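Local coordinates for metallo-beta-lactamase domain-containing protein 1 (Thermotoga maritima, PDB 1ZTC) that probably acts as a metal-dependent endoribonuclease of the metallo-beta-lactamase superfamily, and binds two nickel ions in this crystal, at residues V37-H42 against S65-S70; I74-F79 against S138-K143; Y99-Y104 against V146-W151; L110-G113 against I119-K122; Y183-G188 against Q193-L198. All coordinates share one frame; numbering follows the deposited sequence.

Interaction 1: V37-H42 against S65-S70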
# COMPACT_ATOMS: atom_id res chain seq x y z
N VAL A 37 15.90 -4.82 -6.02
CA VAL A 37 17.26 -4.85 -5.48
C VAL A 37 17.96 -6.11 -6.03
O VAL A 37 17.51 -7.23 -5.86
CB VAL A 37 17.31 -4.90 -3.95
CG1 VAL A 37 18.78 -4.92 -3.43
CG2 VAL A 37 16.56 -3.74 -3.37
N VAL A 38 19.07 -5.86 -6.70
CA VAL A 38 19.88 -6.87 -7.37
C VAL A 38 21.19 -7.04 -6.61
O VAL A 38 21.85 -6.05 -6.25
CB VAL A 38 20.15 -6.43 -8.84
CG1 VAL A 38 21.26 -7.21 -9.47
CG2 VAL A 38 18.85 -6.59 -9.64
N TYR A 39 21.53 -8.30 -6.36
CA TYR A 39 22.75 -8.67 -5.68
C TYR A 39 23.59 -9.54 -6.62
O TYR A 39 23.05 -10.44 -7.28
CB TYR A 39 22.40 -9.46 -4.43
CG TYR A 39 23.59 -10.02 -3.66
CD1 TYR A 39 24.42 -9.20 -2.93
CD2 TYR A 39 23.86 -11.38 -3.66
CE1 TYR A 39 25.47 -9.69 -2.23
CE2 TYR A 39 24.93 -11.89 -2.95
CZ TYR A 39 25.73 -11.03 -2.22
OH TYR A 39 26.80 -11.50 -1.49
N LEU A 40 24.88 -9.24 -6.69
CA LEU A 40 25.82 -9.98 -7.53
C LEU A 40 27.05 -10.36 -6.74
O LEU A 40 27.57 -9.54 -5.97
CB LEU A 40 26.26 -9.14 -8.71
CG LEU A 40 25.16 -8.62 -9.63
CD1 LEU A 40 25.67 -7.43 -10.43
CD2 LEU A 40 24.71 -9.73 -10.57
N GLU A 41 27.52 -11.59 -6.93
CA GLU A 41 28.78 -12.02 -6.39
C GLU A 41 29.74 -12.32 -7.54
O GLU A 41 29.41 -13.07 -8.45
CB GLU A 41 28.61 -13.29 -5.53
CG GLU A 41 27.99 -13.02 -4.17
CD GLU A 41 27.90 -14.26 -3.27
OE1 GLU A 41 28.36 -15.36 -3.70
OE2 GLU A 41 27.37 -14.11 -2.12
N HIS A 42 30.92 -11.71 -7.48
CA HIS A 42 31.97 -11.91 -8.45
C HIS A 42 33.30 -11.80 -7.74
O HIS A 42 33.59 -10.77 -7.15
CB HIS A 42 31.90 -10.86 -9.55
CG HIS A 42 33.00 -10.96 -10.56
ND1 HIS A 42 33.08 -12.00 -11.46
CD2 HIS A 42 34.06 -10.15 -10.79
CE1 HIS A 42 34.14 -11.81 -12.22
NE2 HIS A 42 34.76 -10.71 -11.84
N SER A 65 20.03 -12.68 5.66
CA SER A 65 20.14 -13.84 6.55
C SER A 65 20.34 -15.14 5.77
O SER A 65 21.23 -15.93 6.08
CB SER A 65 18.91 -13.96 7.44
OG SER A 65 19.08 -15.03 8.35
N GLU A 66 19.54 -15.35 4.72
CA GLU A 66 19.73 -16.51 3.86
C GLU A 66 21.12 -16.57 3.24
O GLU A 66 21.70 -17.63 3.12
CB GLU A 66 18.76 -16.50 2.69
CG GLU A 66 17.31 -16.89 2.99
CD GLU A 66 16.37 -16.52 1.81
OE1 GLU A 66 16.85 -16.48 0.64
OE2 GLU A 66 15.16 -16.27 2.08
N LEU A 67 21.62 -15.43 2.78
CA LEU A 67 22.94 -15.36 2.15
C LEU A 67 24.11 -15.47 3.14
O LEU A 67 25.25 -15.70 2.74
CB LEU A 67 23.08 -14.05 1.39
CG LEU A 67 22.28 -13.97 0.10
CD1 LEU A 67 22.28 -12.53 -0.38
CD2 LEU A 67 22.87 -14.89 -0.94
N GLY A 68 23.82 -15.30 4.43
CA GLY A 68 24.83 -15.36 5.46
C GLY A 68 25.75 -14.15 5.45
O GLY A 68 26.90 -14.24 5.88
N ILE A 69 25.25 -13.01 4.99
CA ILE A 69 26.06 -11.80 4.94
C ILE A 69 25.42 -10.67 5.72
O ILE A 69 24.24 -10.73 6.07
CB ILE A 69 26.27 -11.31 3.51
CG1 ILE A 69 24.92 -11.01 2.84
CG2 ILE A 69 27.09 -12.32 2.73
CD1 ILE A 69 25.06 -10.28 1.54
N SER A 70 26.24 -9.67 5.99
CA SER A 70 25.84 -8.46 6.67
C SER A 70 25.96 -7.31 5.66
O SER A 70 26.63 -7.44 4.64
CB SER A 70 26.75 -8.29 7.90
OG SER A 70 27.14 -6.97 8.15
O HOH W 1 26.08 -16.17 0.05
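The phenol ring of Tyr39 is met by two aliphatic side chains, those of Leu67, the last residue of helix 57-67, and Ile69 just beyond it. Leu67 CD1 lies over one ring face as a CH-pi contact, 4.0 Å from the ring centroid of Tyr39 and 24° off the normal, displaced toward the CD2-CE2 side of the rim. Tyr39 and Ile69 approach from opposite directions, and Ile69 CD1 meets the ring obliquely, 3.7 Å from Tyr39 OH. With CG of Tyr39 turned away from its own N (chi1 175°), the ring reaches out from strand 37-42 to the helix. The hydroxyl then donates to Glu41 OE2, 2.7 Å from Tyr39 OH, on that oxygen's anti lone pair, two residues along the same strand. A water donates to Leu67 O at 2.9 Å and, at a longer 3.3 Å, to Glu41 OE2. Behind Leu67 the helix stops at Gly68, whose positive phi completes a Schellman motif. In this way an inner strand of the six-stranded sheet in the metallo-beta-lactamase sandwich is joined to a flanking helix. The chemistry is divided: a greasy ring face packs against the helix, while phenol hydroxyl, carboxylate and water form a polar chain reaching the carbonyl of Leu67.

Interaction 2: I74-F79 against S138-K143; sequences ITDVLF and SLFDEK
Asp76 and Phe140 both carry CG beside the backbone N, chi1 -56° and -57°, and the two side chains, coming from opposite directions, bring the carboxylate to the edge of the ring. The contact spans the two sheets of the metallo-beta-lactamase sandwich: strand 76-78 belongs to the first sheet and strand 138-139 to the rim of the second. Phe140 starts a type I' turn, closed by the hydrogen bond from Lys143 N to Phe140 O, 3.0 Å, that leads the chain back into strand 144-148. Its ring presents CE1 and CZ to the acid, with Phe140 CZ 3.7 Å from Asp76 CG. The carboxylate plane stands 84° from the ring plane, and OD1 lies at the ring edge; the slightly positive C-H rim probably suits an anionic neighbour. The acid itself is held by polar partners: OD1 by the hydroxyl of Tyr99 and by a salt bridge to Arg45, OD2 by Thr75. That last bond, 2.7 Å from Thr75 OG1 to Asp76 OD2, arrives on the anti side, out of the carboxylate plane. Further along the strand the contact is apolar. Leu78 and Leu139 point at each other tip to tip, Leu78 CD2 standing 3.8 Å from Leu139 CD1.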
# COMPACT_ATOMS: atom_id res chain seq x y z
N ILE A 74 29.04 -5.70 1.95
CA ILE A 74 28.80 -5.16 0.62
C ILE A 74 29.95 -4.23 0.25
O ILE A 74 30.22 -3.28 0.96
CB ILE A 74 27.46 -4.40 0.58
CG1 ILE A 74 26.30 -5.35 0.94
CG2 ILE A 74 27.26 -3.73 -0.77
CD1 ILE A 74 26.24 -6.65 0.14
N THR A 75 30.58 -4.52 -0.89
CA THR A 75 31.77 -3.83 -1.38
C THR A 75 31.45 -2.76 -2.44
O THR A 75 32.20 -1.82 -2.60
CB THR A 75 32.74 -4.86 -2.02
OG1 THR A 75 32.08 -5.58 -3.09
CG2 THR A 75 33.22 -5.85 -0.97
N ASP A 76 30.37 -2.93 -3.19
CA ASP A 76 30.07 -2.05 -4.31
C ASP A 76 28.57 -1.86 -4.43
O ASP A 76 27.80 -2.82 -4.32
CB ASP A 76 30.60 -2.63 -5.63
CG ASP A 76 32.09 -2.92 -5.61
OD1 ASP A 76 32.89 -2.03 -5.99
OD2 ASP A 76 32.48 -4.02 -5.20
N VAL A 77 28.16 -0.61 -4.66
CA VAL A 77 26.75 -0.30 -4.86
C VAL A 77 26.61 0.64 -6.04
O VAL A 77 27.25 1.70 -6.08
CB VAL A 77 26.12 0.37 -3.60
CG1 VAL A 77 24.67 0.77 -3.87
CG2 VAL A 77 26.19 -0.59 -2.43
N LEU A 78 25.82 0.21 -7.03
CA LEU A 78 25.58 1.01 -8.23
C LEU A 78 24.13 1.49 -8.27
O LEU A 78 23.21 0.78 -7.83
CB LEU A 78 25.92 0.20 -9.48
CG LEU A 78 27.35 -0.34 -9.56
CD1 LEU A 78 27.47 -1.69 -8.89
CD2 LEU A 78 27.78 -0.46 -10.99
N PHE A 79 23.95 2.69 -8.79
CA PHE A 79 22.63 3.29 -8.91
C PHE A 79 22.24 3.50 -10.36
O PHE A 79 22.97 4.12 -11.13
CB PHE A 79 22.58 4.67 -8.23
CG PHE A 79 23.01 4.68 -6.79
CD1 PHE A 79 22.40 3.85 -5.85
CD2 PHE A 79 23.99 5.58 -6.36
CE1 PHE A 79 22.78 3.88 -4.52
CE2 PHE A 79 24.37 5.61 -5.04
CZ PHE A 79 23.75 4.75 -4.10
N SER A 138 32.95 -0.64 -18.86
CA SER A 138 32.83 -2.06 -18.62
C SER A 138 33.50 -2.32 -17.29
O SER A 138 34.70 -2.06 -17.12
CB SER A 138 33.58 -2.80 -19.75
OG SER A 138 32.80 -3.90 -20.15
N LEU A 139 32.74 -2.83 -16.33
CA LEU A 139 33.20 -2.99 -14.96
C LEU A 139 33.24 -4.46 -14.56
O LEU A 139 32.57 -5.30 -15.15
CB LEU A 139 32.21 -2.29 -14.00
CG LEU A 139 31.96 -0.79 -14.19
CD1 LEU A 139 30.85 -0.30 -13.26
CD2 LEU A 139 33.24 0.02 -13.96
N PHE A 140 34.01 -4.74 -13.50
CA PHE A 140 34.12 -6.07 -12.87
C PHE A 140 34.55 -7.12 -13.88
O PHE A 140 33.78 -8.04 -14.21
CB PHE A 140 32.80 -6.48 -12.17
CG PHE A 140 32.37 -5.49 -11.13
CD1 PHE A 140 33.04 -5.40 -9.93
CD2 PHE A 140 31.30 -4.62 -11.37
CE1 PHE A 140 32.66 -4.45 -8.97
CE2 PHE A 140 30.91 -3.67 -10.42
CZ PHE A 140 31.60 -3.59 -9.22
N ASP A 141 35.77 -6.95 -14.40
CA ASP A 141 36.32 -7.82 -15.42
C ASP A 141 35.35 -7.97 -16.58
O ASP A 141 35.12 -9.06 -17.08
CB ASP A 141 36.70 -9.21 -14.86
CG ASP A 141 37.63 -9.13 -13.64
OD1 ASP A 141 38.63 -8.37 -13.67
OD2 ASP A 141 37.35 -9.82 -12.65
N GLU A 142 34.78 -6.84 -17.00
CA GLU A 142 33.89 -6.77 -18.15
C GLU A 142 32.57 -7.53 -18.01
O GLU A 142 31.85 -7.69 -19.00
CB GLU A 142 34.65 -7.12 -19.42
CG GLU A 142 36.00 -6.35 -19.48
CD GLU A 142 36.55 -6.22 -20.88
OE1 GLU A 142 35.74 -6.21 -21.85
OE2 GLU A 142 37.79 -6.12 -21.03
N LYS A 143 32.20 -7.87 -16.78
CA LYS A 143 30.93 -8.57 -16.54
C LYS A 143 29.74 -7.61 -16.52
O LYS A 143 28.58 -8.06 -16.66
CB LYS A 143 31.00 -9.31 -15.20
CG LYS A 143 32.01 -10.45 -15.17
CD LYS A 143 31.55 -11.59 -16.03
CE LYS A 143 32.46 -12.82 -15.86
NZ LYS A 143 32.49 -13.59 -17.15

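Interaction 3: Y99-Y104 against V146-W151; sequences YVHEVY and VFHTPW
His101 and His148 face each other where strands 97-101 and 144-148 end, with CA atoms 7.9 Å apart, and their side chains meet in between. In both, chi1 near -168° swings the ring away from the backbone N, and the rings stack face to face with centroids 3.9 Å apart and planes at 19°. The overlap is uneven: His101 NE2 sits 3.4 Å above the centre of the His148 ring, while His148 NE2 lies over the His101 ring toward its rim. The opposite face of His148 is covered by CD of Pro150, the centre of an inverse gamma turn. The stack bridges the two sheets of the metallo-beta-lactamase sandwich at the strand ends from which the metal-site loops leave; His152, a nickel ligand, follows directly after Trp151, although the side chain of His101 is about 13 Å from a nickel. Each ring is also held through its nitrogens. Val103 N donates to His101 ND1 at 3.1 Å, nearly straight at 170° but tilted somewhat from the ring plane, and His101 NE2 has a weak bond to Lys134 O. On the other ring, His148 NE2 is hydrogen-bonded to Arg154 O.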
# COMPACT_ATOMS: atom_id res chain seq x y z
N TYR A 99 28.64 3.91 -7.09
CA TYR A 99 28.83 4.24 -8.52
C TYR A 99 27.58 4.90 -9.04
O TYR A 99 26.48 4.36 -8.87
CB TYR A 99 29.11 3.00 -9.38
CG TYR A 99 30.29 2.16 -8.95
CD1 TYR A 99 30.25 1.44 -7.77
CD2 TYR A 99 31.43 2.05 -9.76
CE1 TYR A 99 31.30 0.66 -7.37
CE2 TYR A 99 32.51 1.26 -9.35
CZ TYR A 99 32.42 0.57 -8.15
OH TYR A 99 33.44 -0.23 -7.70
N VAL A 100 27.76 6.03 -9.70
CA VAL A 100 26.65 6.88 -10.13
C VAL A 100 27.14 7.74 -11.29
O VAL A 100 28.33 8.08 -11.35
CB VAL A 100 26.14 7.78 -8.93
CG1 VAL A 100 27.20 8.71 -8.45
CG2 VAL A 100 24.89 8.57 -9.27
N HIS A 101 26.24 8.09 -12.20
CA HIS A 101 26.59 8.95 -13.33
C HIS A 101 26.94 10.34 -12.85
O HIS A 101 26.24 10.94 -12.02
CB HIS A 101 25.46 9.02 -14.37
CG HIS A 101 25.90 9.65 -15.67
ND1 HIS A 101 26.09 11.00 -15.81
CD2 HIS A 101 26.25 9.09 -16.86
CE1 HIS A 101 26.52 11.26 -17.03
NE2 HIS A 101 26.62 10.12 -17.69
N GLU A 102 28.03 10.88 -13.39
CA GLU A 102 28.60 12.15 -12.95
C GLU A 102 27.64 13.34 -12.96
O GLU A 102 27.76 14.26 -12.14
CB GLU A 102 29.85 12.49 -13.80
CG GLU A 102 29.60 12.55 -15.31
CD GLU A 102 30.81 12.95 -16.12
OE1 GLU A 102 31.91 13.15 -15.54
OE2 GLU A 102 30.66 13.05 -17.35
N VAL A 103 26.64 13.32 -13.84
CA VAL A 103 25.77 14.47 -14.02
C VAL A 103 24.77 14.64 -12.85
O VAL A 103 24.09 15.65 -12.76
CB VAL A 103 25.14 14.42 -15.45
CG1 VAL A 103 24.02 13.46 -15.53
CG2 VAL A 103 24.68 15.77 -15.91
N TYR A 104 24.75 13.69 -11.90
CA TYR A 104 23.95 13.85 -10.69
C TYR A 104 24.42 15.06 -9.89
O TYR A 104 23.61 15.74 -9.26
CB TYR A 104 23.96 12.57 -9.82
CG TYR A 104 24.92 12.56 -8.66
CD1 TYR A 104 26.24 12.16 -8.82
CD2 TYR A 104 24.51 12.96 -7.39
CE1 TYR A 104 27.13 12.17 -7.75
CE2 TYR A 104 25.40 12.95 -6.30
CZ TYR A 104 26.70 12.55 -6.48
OH TYR A 104 27.58 12.55 -5.41
N VAL A 146 27.94 -0.59 -18.59
CA VAL A 146 27.18 0.60 -18.18
C VAL A 146 26.71 1.39 -19.39
O VAL A 146 27.50 1.72 -20.26
CB VAL A 146 28.06 1.55 -17.32
CG1 VAL A 146 27.26 2.73 -16.84
CG2 VAL A 146 28.65 0.79 -16.14
N PHE A 147 25.43 1.73 -19.40
CA PHE A 147 24.86 2.51 -20.49
C PHE A 147 24.20 3.74 -19.91
O PHE A 147 23.42 3.65 -18.95
CB PHE A 147 23.79 1.69 -21.22
CG PHE A 147 24.34 0.52 -21.98
CD1 PHE A 147 25.00 0.69 -23.18
CD2 PHE A 147 24.17 -0.76 -21.49
CE1 PHE A 147 25.51 -0.41 -23.88
CE2 PHE A 147 24.68 -1.86 -22.19
CZ PHE A 147 25.33 -1.68 -23.36
N HIS A 148 24.50 4.89 -20.49
CA HIS A 148 23.80 6.14 -20.13
C HIS A 148 22.47 6.17 -20.85
O HIS A 148 22.41 6.18 -22.08
CB HIS A 148 24.61 7.38 -20.53
CG HIS A 148 24.10 8.66 -19.93
ND1 HIS A 148 24.43 9.90 -20.43
CD2 HIS A 148 23.31 8.89 -18.85
CE1 HIS A 148 23.87 10.84 -19.68
NE2 HIS A 148 23.17 10.25 -18.73
N THR A 149 21.39 6.15 -20.08
CA THR A 149 20.06 6.03 -20.63
C THR A 149 19.18 7.14 -20.04
O THR A 149 18.28 6.85 -19.24
CB THR A 149 19.48 4.63 -20.34
OG1 THR A 149 19.60 4.33 -18.94
CG2 THR A 149 20.24 3.55 -21.11
N PRO A 150 19.43 8.38 -20.43
CA PRO A 150 18.80 9.54 -19.76
C PRO A 150 17.34 9.83 -20.19
O PRO A 150 17.00 10.94 -20.53
CB PRO A 150 19.73 10.71 -20.13
CG PRO A 150 20.27 10.30 -21.49
CD PRO A 150 20.37 8.80 -21.49
N TRP A 151 16.49 8.82 -20.19
CA TRP A 151 15.09 8.98 -20.64
C TRP A 151 14.21 8.72 -19.43
O TRP A 151 13.34 7.83 -19.41
CB TRP A 151 14.80 8.03 -21.80
CG TRP A 151 15.93 8.11 -22.80
CD1 TRP A 151 16.34 9.24 -23.46
CD2 TRP A 151 16.82 7.07 -23.19
NE1 TRP A 151 17.41 8.94 -24.25
CE2 TRP A 151 17.73 7.62 -24.11
CE3 TRP A 151 16.92 5.71 -22.86
CZ2 TRP A 151 18.73 6.87 -24.71
CZ3 TRP A 151 17.92 4.95 -23.46
CH2 TRP A 151 18.82 5.54 -24.36

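Interaction 4: L110-G113 against I119-K122; sequences LSFG and IYSK
Ser121 OG, hydrogen-bonded to Gly117 O one turn back in its own helix, is also met by Leu110 CD2 at 3.4 Å. The setting is a loop folded back along the helix it introduces, in the connection from strand 97-101 to helix 114-125 of the metallo-beta-lactamase fold, with Gly113 as N-cap of that helix. Leu110 leaves its backbone pointing away from the helix, yet its CD2 methyl reaches the serine. The second half of the contact is aromatic. Phe112 and Tyr120 make a T-shaped pair, the edge of the phenylalanine directed at the tyrosine face, with ring centroids 5.1 Å apart and planes at 73°. Tyr120 OH is hydrogen-bonded to Leu84 N, between the nickel ligands His83 and Asp85, which links the tyrosine to the metal-binding segment; those two ligands bind different nickel ions, and the tyrosine side chain lies about 7 Å from a nickel. The helix also meets the second subunit, where Lys122 forms a salt bridge with Glu94 of that neighbouring chain. Within the T, the nearest atoms are Phe112 CD2 and Tyr120 CE1, 3.9 Å apart.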
# COMPACT_ATOMS: atom_id res chain seq x y z
N LEU A 110 18.54 20.07 -2.77
CA LEU A 110 17.88 20.95 -1.79
C LEU A 110 16.67 21.67 -2.33
O LEU A 110 15.82 22.14 -1.57
CB LEU A 110 18.82 22.08 -1.33
CG LEU A 110 19.91 21.68 -0.36
CD1 LEU A 110 20.61 22.94 0.11
CD2 LEU A 110 19.31 20.90 0.82
N SER A 111 16.61 21.79 -3.64
CA SER A 111 15.45 22.42 -4.26
C SER A 111 14.27 21.45 -4.46
O SER A 111 13.23 21.87 -4.92
CB SER A 111 15.83 23.11 -5.60
OG SER A 111 15.83 22.20 -6.70
N PHE A 112 14.42 20.18 -4.10
CA PHE A 112 13.30 19.20 -4.15
C PHE A 112 12.20 19.41 -3.09
O PHE A 112 11.25 18.65 -3.01
CB PHE A 112 13.83 17.79 -3.99
CG PHE A 112 14.44 17.22 -5.21
CD1 PHE A 112 14.90 18.05 -6.25
CD2 PHE A 112 14.59 15.84 -5.33
CE1 PHE A 112 15.48 17.51 -7.38
CE2 PHE A 112 15.16 15.27 -6.46
CZ PHE A 112 15.61 16.11 -7.49
N GLY A 113 12.35 20.44 -2.26
CA GLY A 113 11.44 20.68 -1.16
C GLY A 113 12.22 20.66 0.13
O GLY A 113 13.24 19.98 0.24
N ILE A 119 16.16 14.87 3.01
CA ILE A 119 16.36 13.43 3.04
C ILE A 119 17.36 13.03 1.93
O ILE A 119 18.31 12.28 2.15
CB ILE A 119 14.98 12.64 2.92
CG1 ILE A 119 14.06 12.96 4.10
CG2 ILE A 119 15.25 11.15 2.86
CD1 ILE A 119 14.62 12.55 5.46
N TYR A 120 17.18 13.57 0.73
CA TYR A 120 18.15 13.35 -0.37
C TYR A 120 19.57 13.75 0.03
O TYR A 120 20.53 13.01 -0.18
CB TYR A 120 17.73 14.12 -1.64
CG TYR A 120 16.79 13.34 -2.54
CD1 TYR A 120 15.41 13.36 -2.34
CD2 TYR A 120 17.28 12.57 -3.61
CE1 TYR A 120 14.54 12.63 -3.17
CE2 TYR A 120 16.43 11.83 -4.44
CZ TYR A 120 15.08 11.88 -4.23
OH TYR A 120 14.26 11.15 -5.06
N SER A 121 19.69 14.91 0.63
CA SER A 121 21.00 15.40 1.01
C SER A 121 21.69 14.52 2.02
O SER A 121 22.89 14.29 1.91
CB SER A 121 20.90 16.78 1.61
OG SER A 121 20.36 17.63 0.63
N LYS A 122 20.94 14.05 3.02
CA LYS A 122 21.50 13.16 4.02
C LYS A 122 21.94 11.84 3.41
O LYS A 122 23.00 11.34 3.72
CB LYS A 122 20.51 12.95 5.16
CG LYS A 122 20.37 14.24 5.99
CD LYS A 122 19.13 14.17 6.93
CE LYS A 122 19.49 14.06 8.40
NZ LYS A 122 20.64 14.93 8.80

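Interaction 5: Y183-G188 against Q193-L198. With PO4 (phosphate ion), chain U.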
# COMPACT_ATOMS: atom_id res chain seq x y z
N TYR A 183 5.92 -3.60 -22.76
CA TYR A 183 4.96 -3.98 -23.80
C TYR A 183 4.57 -2.77 -24.67
O TYR A 183 4.34 -2.92 -25.85
CB TYR A 183 3.68 -4.60 -23.22
CG TYR A 183 3.86 -5.86 -22.39
CD1 TYR A 183 4.83 -6.82 -22.71
CD2 TYR A 183 3.03 -6.11 -21.29
CE1 TYR A 183 4.97 -7.97 -21.94
CE2 TYR A 183 3.17 -7.26 -20.52
CZ TYR A 183 4.14 -8.18 -20.85
OH TYR A 183 4.26 -9.29 -20.07
N ASP A 184 4.47 -1.60 -24.08
CA ASP A 184 4.15 -0.40 -24.89
C ASP A 184 5.20 -0.16 -25.97
O ASP A 184 4.86 0.13 -27.11
CB ASP A 184 3.99 0.83 -24.01
CG ASP A 184 2.78 0.71 -23.08
OD1 ASP A 184 1.83 -0.09 -23.36
OD2 ASP A 184 2.79 1.42 -22.07
N ILE A 185 6.46 -0.31 -25.61
CA ILE A 185 7.56 -0.23 -26.57
C ILE A 185 7.44 -1.27 -27.69
O ILE A 185 7.47 -0.96 -28.87
CB ILE A 185 8.90 -0.38 -25.84
CG1 ILE A 185 9.21 0.85 -24.99
CG2 ILE A 185 10.02 -0.68 -26.84
CD1 ILE A 185 9.82 1.98 -25.74
N ILE A 186 7.25 -2.52 -27.31
CA ILE A 186 7.03 -3.58 -28.30
C ILE A 186 5.86 -3.31 -29.23
O ILE A 186 5.93 -3.64 -30.42
CB ILE A 186 6.75 -4.94 -27.63
CG1 ILE A 186 8.04 -5.52 -27.11
CG2 ILE A 186 6.08 -5.96 -28.64
CD1 ILE A 186 7.75 -6.63 -26.15
N LYS A 187 4.77 -2.75 -28.69
CA LYS A 187 3.59 -2.45 -29.50
C LYS A 187 3.78 -1.19 -30.39
O LYS A 187 2.93 -0.90 -31.22
CB LYS A 187 2.37 -2.33 -28.60
CG LYS A 187 2.07 -3.63 -27.88
CD LYS A 187 0.66 -3.70 -27.39
CE LYS A 187 0.51 -3.57 -25.90
NZ LYS A 187 -0.54 -4.56 -25.40
N GLY A 188 4.88 -0.46 -30.22
CA GLY A 188 5.23 0.61 -31.14
C GLY A 188 4.82 2.03 -30.74
O GLY A 188 4.94 2.95 -31.53
N GLN A 193 13.50 6.39 -28.08
CA GLN A 193 14.85 6.28 -27.55
C GLN A 193 15.07 4.98 -26.81
O GLN A 193 16.10 4.32 -26.95
CB GLN A 193 15.17 7.44 -26.62
CG GLN A 193 15.20 8.82 -27.31
CD GLN A 193 13.85 9.54 -27.33
OE1 GLN A 193 12.78 8.96 -27.11
NE2 GLN A 193 13.90 10.82 -27.59
N VAL A 194 14.09 4.60 -26.00
CA VAL A 194 14.17 3.34 -25.26
C VAL A 194 14.13 2.16 -26.24
O VAL A 194 14.89 1.21 -26.11
CB VAL A 194 13.09 3.24 -24.12
CG1 VAL A 194 13.20 1.92 -23.42
CG2 VAL A 194 13.31 4.32 -23.10
N LYS A 195 13.24 2.23 -27.23
CA LYS A 195 13.16 1.21 -28.21
C LYS A 195 14.49 1.06 -28.95
O LYS A 195 14.95 -0.05 -29.12
CB LYS A 195 12.02 1.52 -29.19
CG LYS A 195 11.70 0.37 -30.15
CD LYS A 195 12.09 0.66 -31.56
CE LYS A 195 11.80 -0.55 -32.48
NZ LYS A 195 12.58 -0.41 -33.74
N ASN A 196 15.11 2.17 -29.37
CA ASN A 196 16.41 2.09 -30.04
C ASN A 196 17.49 1.51 -29.11
O ASN A 196 18.38 0.79 -29.56
CB ASN A 196 16.87 3.44 -30.59
CG ASN A 196 15.97 3.95 -31.71
OD1 ASN A 196 15.32 3.18 -32.40
ND2 ASN A 196 15.95 5.27 -31.89
N PHE A 197 17.41 1.83 -27.83
CA PHE A 197 18.34 1.29 -26.87
C PHE A 197 18.22 -0.23 -26.75
O PHE A 197 19.20 -0.95 -26.76
CB PHE A 197 18.16 1.95 -25.50
CG PHE A 197 19.04 1.34 -24.43
CD1 PHE A 197 20.42 1.40 -24.53
CD2 PHE A 197 18.48 0.67 -23.35
CE1 PHE A 197 21.23 0.81 -23.56
CE2 PHE A 197 19.28 0.08 -22.37
CZ PHE A 197 20.66 0.16 -22.49
N LEU A 198 17.00 -0.72 -26.63
CA LEU A 198 16.81 -2.17 -26.54
C LEU A 198 17.27 -2.87 -27.82
O LEU A 198 17.79 -3.97 -27.76
CB LEU A 198 15.38 -2.52 -26.25
CG LEU A 198 14.87 -2.04 -24.90
CD1 LEU A 198 13.38 -2.32 -24.78
CD2 LEU A 198 15.65 -2.69 -23.77
P PO4 U . -4.47 -4.57 -26.05
O1 PO4 U . -3.26 -3.71 -25.75
O2 PO4 U . -4.58 -5.65 -25.02
O3 PO4 U . -4.21 -5.16 -27.41
O4 PO4 U . -5.75 -3.77 -26.02
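Ile185 meets Val194, Lys195 and Leu198 with no ring among them; the ring of Phe197, on the same helix 192-201, meets Phe147 edge-to-face. Ile185 fills the crossing with two arms, as modelled in one of its two deposited conformers. Its CG1 branch (chi1 -70°) carries CD1 across Val194, 3.9 Å from Ile185 CD1 to Val194 CB, and up to the backbone at Lys195 N. The CG2 branch crosses the lysine stem at a slant, Ile185 CG2 lying 3.8 Å from Lys195 CB, with Leu198 CD1 a little farther off. Lys195 gives only its inner methylenes: the chain bends at chi2 and takes NZ away to a salt bridge with Asp199. Gly188 ends the first helix in a Schellman motif, letting the chain turn sharply. Beyond the contact, Lys187 NZ binds phosphate O1 at 2.9 Å, and the ion, probably from the crystallisation liquor, is held also by Arg154 N of the third subunit. Gln193 and Gly188 exchange hydrogen bonds with their counterparts in that subunit. The axes pass 9.9 Å apart at -87°, two consecutive helices joined by a short loop and set crosswise, as in an alpha-alpha corner.

Overall arrangement
From the N terminus, interaction 1 closes first, tying strand 37-42 of the six-stranded sheet to the end of helix 57-67 before interaction 2 opens at 74-79. Interactions 2 and 3 cross, since their segments alternate along the chain; both join the first sheet to the second, using neighbouring strands in each, and so zip up the sandwich. Interaction 4 closes a short loop nested inside both, in the excursion after strand 97-101. Interaction 5 follows all the others, pairing helices 179-187 and 192-201, and touches interaction 3 where Trp151 packs on Gln193. Interactions 1 and 2 also touch, through Tyr39 on Ile74 and His42 hydrogen-bonded to Asp141.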